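Hypothetical membrane protein (Corynebacterium glutamicum, PDB 6JSA) binds heme through its C-terminal HtaA domain and probably passes it on within the heme uptake machinery of the bacterium. Local coordinates at residues 83-88 and 159-164. Numbering follows the deposited sequence. Where two conformers were deposited one is given.
Sequences IEISFN and ISFSAT
Ile-85 and Ile-159 reach across the gap between two strands and meet tip to tip, their CD1 methyls 3.7 Å apart. Both are extended about the CB-CG1 bond, which carries CD1 to the far end, but they leave the backbone differently: in Ile-159 CG1 stands anti to the backbone N (chi1 -174°), whereas in Ile-85 it lies beside that nitrogen and anti to the carbonyl carbon. Each CG1 branch is thereby aimed at the other strand, which brings the two methyls together. The same Ile-85 methyl serves a second neighbour, lying 3.7 Å from CB of Phe-161 and close to CG and CD1 at the root of the ring. Isoleucine suits this place because its long branch spans the gap between the crossing strands, while beta-branching suits an extended backbone. Phenylalanine suits the next inward position because its long, flat ring reaches from its own strand obliquely past Ile-85 to Phe-87, whose CE1 comes within 4.3 Å of Phe-161 CZ, an apolar touch at a slant. At the other end of the row Ile-83 adds a looser contact, its CD1 4.3 Å from that of Ile-159.

Strands 83-88 and 159-164 belong to a closed, barrel-like antiparallel arrangement in the HtaA domain. They face each other across its interior, cross at 83° with axes 9.7 Å apart at closest approach, and meet through side chains instead of backbone pairing. The alternation of each strand sets the pattern: Ile-83, Ile-85 and Phe-87 point inward from one, Ile-159 and Phe-161 from the other, and all five are buried. Leu-118 touches both Ile-85 and Ile-159, and Phe-120 and Leu-123 lie against Phe-87, continuing the apolar interior. Polar residues occupy the alternate positions, where Glu-84 turns away to form a salt bridge with Arg-112 and Thr-164 OG1 hydrogen-bonds to the backbone N of Gln-7.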
loop_
_atom_site.group_PDB
_atom_site.type_symbol
_atom_site.label_atom_id
_atom_site.label_comp_id
_atom_site.label_asym_id
_atom_site.label_seq_id
_atom_site.Cartn_x
_atom_site.Cartn_y
_atom_site.Cartn_z
ATOM N N ILE A 83 -2.033 -5.046 3.204
ATOM C CA ILE A 83 -0.822 -4.628 2.504
ATOM C C ILE A 83 0.393 -5.345 3.078
ATOM O O ILE A 83 0.434 -5.731 4.258
ATOM C CB ILE A 83 -0.613 -3.103 2.467
ATOM C CG1 ILE A 83 -0.185 -2.565 3.828
ATOM C CG2 ILE A 83 -1.837 -2.393 1.924
ATOM C CD1 ILE A 83 0.492 -1.204 3.717
ATOM N N GLU A 84 1.393 -5.530 2.225
ATOM C CA GLU A 84 2.640 -6.188 2.581
ATOM C C GLU A 84 3.764 -5.449 1.878
ATOM O O GLU A 84 3.672 -5.174 0.676
ATOM C CB GLU A 84 2.626 -7.654 2.134
ATOM C CG GLU A 84 3.973 -8.347 2.202
ATOM C CD GLU A 84 3.912 -9.768 1.688
ATOM O OE1 GLU A 84 2.789 -10.291 1.490
ATOM O OE2 GLU A 84 4.990 -10.361 1.474
ATOM N N ILE A 85 4.795 -5.087 2.634
ATOM C CA ILE A 85 6.035 -4.558 2.083
ATOM C C ILE A 85 7.025 -5.709 2.005
ATOM O O ILE A 85 7.421 -6.269 3.031
ATOM C CB ILE A 85 6.590 -3.429 2.963
ATOM C CG1 ILE A 85 5.602 -2.259 3.018
ATOM C CG2 ILE A 85 7.940 -2.979 2.444
ATOM C CD1 ILE A 85 5.954 -1.219 4.055
ATOM N N SER A 86 7.418 -6.071 0.794
ATOM C CA SER A 86 8.410 -7.107 0.559
ATOM C C SER A 86 9.641 -6.446 -0.039
ATOM O O SER A 86 9.521 -5.565 -0.894
ATOM C CB SER A 86 7.843 -8.150 -0.403
ATOM O OG SER A 86 8.728 -9.231 -0.582
ATOM N N PHE A 87 10.827 -6.841 0.426
ATOM C CA PHE A 87 12.043 -6.239 -0.095
ATOM C C PHE A 87 13.128 -7.285 -0.288
ATOM O O PHE A 87 13.203 -8.280 0.434
ATOM C CB PHE A 87 12.555 -5.042 0.736
ATOM C CG PHE A 87 12.912 -5.374 2.167
ATOM C CD1 PHE A 87 11.968 -5.264 3.181
ATOM C CD2 PHE A 87 14.210 -5.746 2.504
ATOM C CE1 PHE A 87 12.311 -5.552 4.500
ATOM C CE2 PHE A 87 14.549 -6.030 3.815
ATOM C CZ PHE A 87 13.601 -5.930 4.812
ATOM N N ASN A 88 13.952 -7.035 -1.294
ATOM C CA ASN A 88 15.148 -7.828 -1.584
ATOM C C ASN A 88 16.222 -6.795 -1.904
ATOM O O ASN A 88 16.194 -6.194 -2.983
ATOM C CB ASN A 88 14.924 -8.752 -2.777
ATOM C CG ASN A 88 13.932 -9.863 -2.490
ATOM O OD1 ASN A 88 12.721 -9.681 -2.611
ATOM N ND2 ASN A 88 14.446 -11.034 -2.135
ATOM N N ILE A 159 6.024 5.106 0.279
ATOM C CA ILE A 159 5.654 4.352 1.473
ATOM C C ILE A 159 6.837 4.314 2.429
ATOM O O ILE A 159 7.992 4.204 2.004
ATOM C CB ILE A 159 5.152 2.928 1.132
ATOM C CG1 ILE A 159 4.637 2.220 2.390
ATOM C CG2 ILE A 159 6.217 2.103 0.408
ATOM C CD1 ILE A 159 3.749 1.022 2.093
ATOM N N SER A 160 6.553 4.429 3.727
ATOM C CA SER A 160 7.577 4.287 4.749
ATOM C C SER A 160 7.119 3.280 5.789
ATOM O O SER A 160 5.921 3.050 5.980
ATOM C CB SER A 160 7.911 5.618 5.429
ATOM O OG SER A 160 6.750 6.215 5.966
ATOM N N PHE A 161 8.094 2.665 6.449
ATOM C CA PHE A 161 7.784 1.715 7.506
ATOM C C PHE A 161 8.894 1.737 8.543
ATOM O O PHE A 161 10.035 2.119 8.265
ATOM C CB PHE A 161 7.592 0.280 6.986
ATOM C CG PHE A 161 8.884 -0.449 6.728
ATOM C CD1 PHE A 161 9.560 -0.288 5.527
ATOM C CD2 PHE A 161 9.420 -1.298 7.689
ATOM C CE1 PHE A 161 10.757 -0.950 5.294
ATOM C CE2 PHE A 161 10.624 -1.956 7.460
ATOM C CZ PHE A 161 11.288 -1.788 6.262
ATOM N N SER A 162 8.547 1.278 9.734
ATOM C CA SER A 162 9.532 0.985 10.754
ATOM C C SER A 162 9.066 -0.245 11.509
ATOM O O SER A 162 7.866 -0.485 11.648
ATOM C CB SER A 162 9.744 2.178 11.685
ATOM O OG SER A 162 8.559 2.514 12.365
ATOM N N ALA A 163 10.025 -1.028 11.987
ATOM C CA ALA A 163 9.706 -2.261 12.681
ATOM C C ALA A 163 10.762 -2.535 13.735
ATOM O O ALA A 163 11.949 -2.276 13.528
ATOM C CB ALA A 163 9.624 -3.447 11.714
ATOM N N THR A 164 10.325 -3.051 14.873
ATOM C CA THR A 164 11.239 -3.690 15.798
ATOM C C THR A 164 11.303 -5.169 15.439
ATOM O O THR A 164 10.321 -5.759 14.974
ATOM C CB THR A 164 10.781 -3.499 17.245
ATOM O OG1 THR A 164 9.400 -3.858 17.352
ATOM C CG2 THR A 164 10.964 -2.049 17.679
#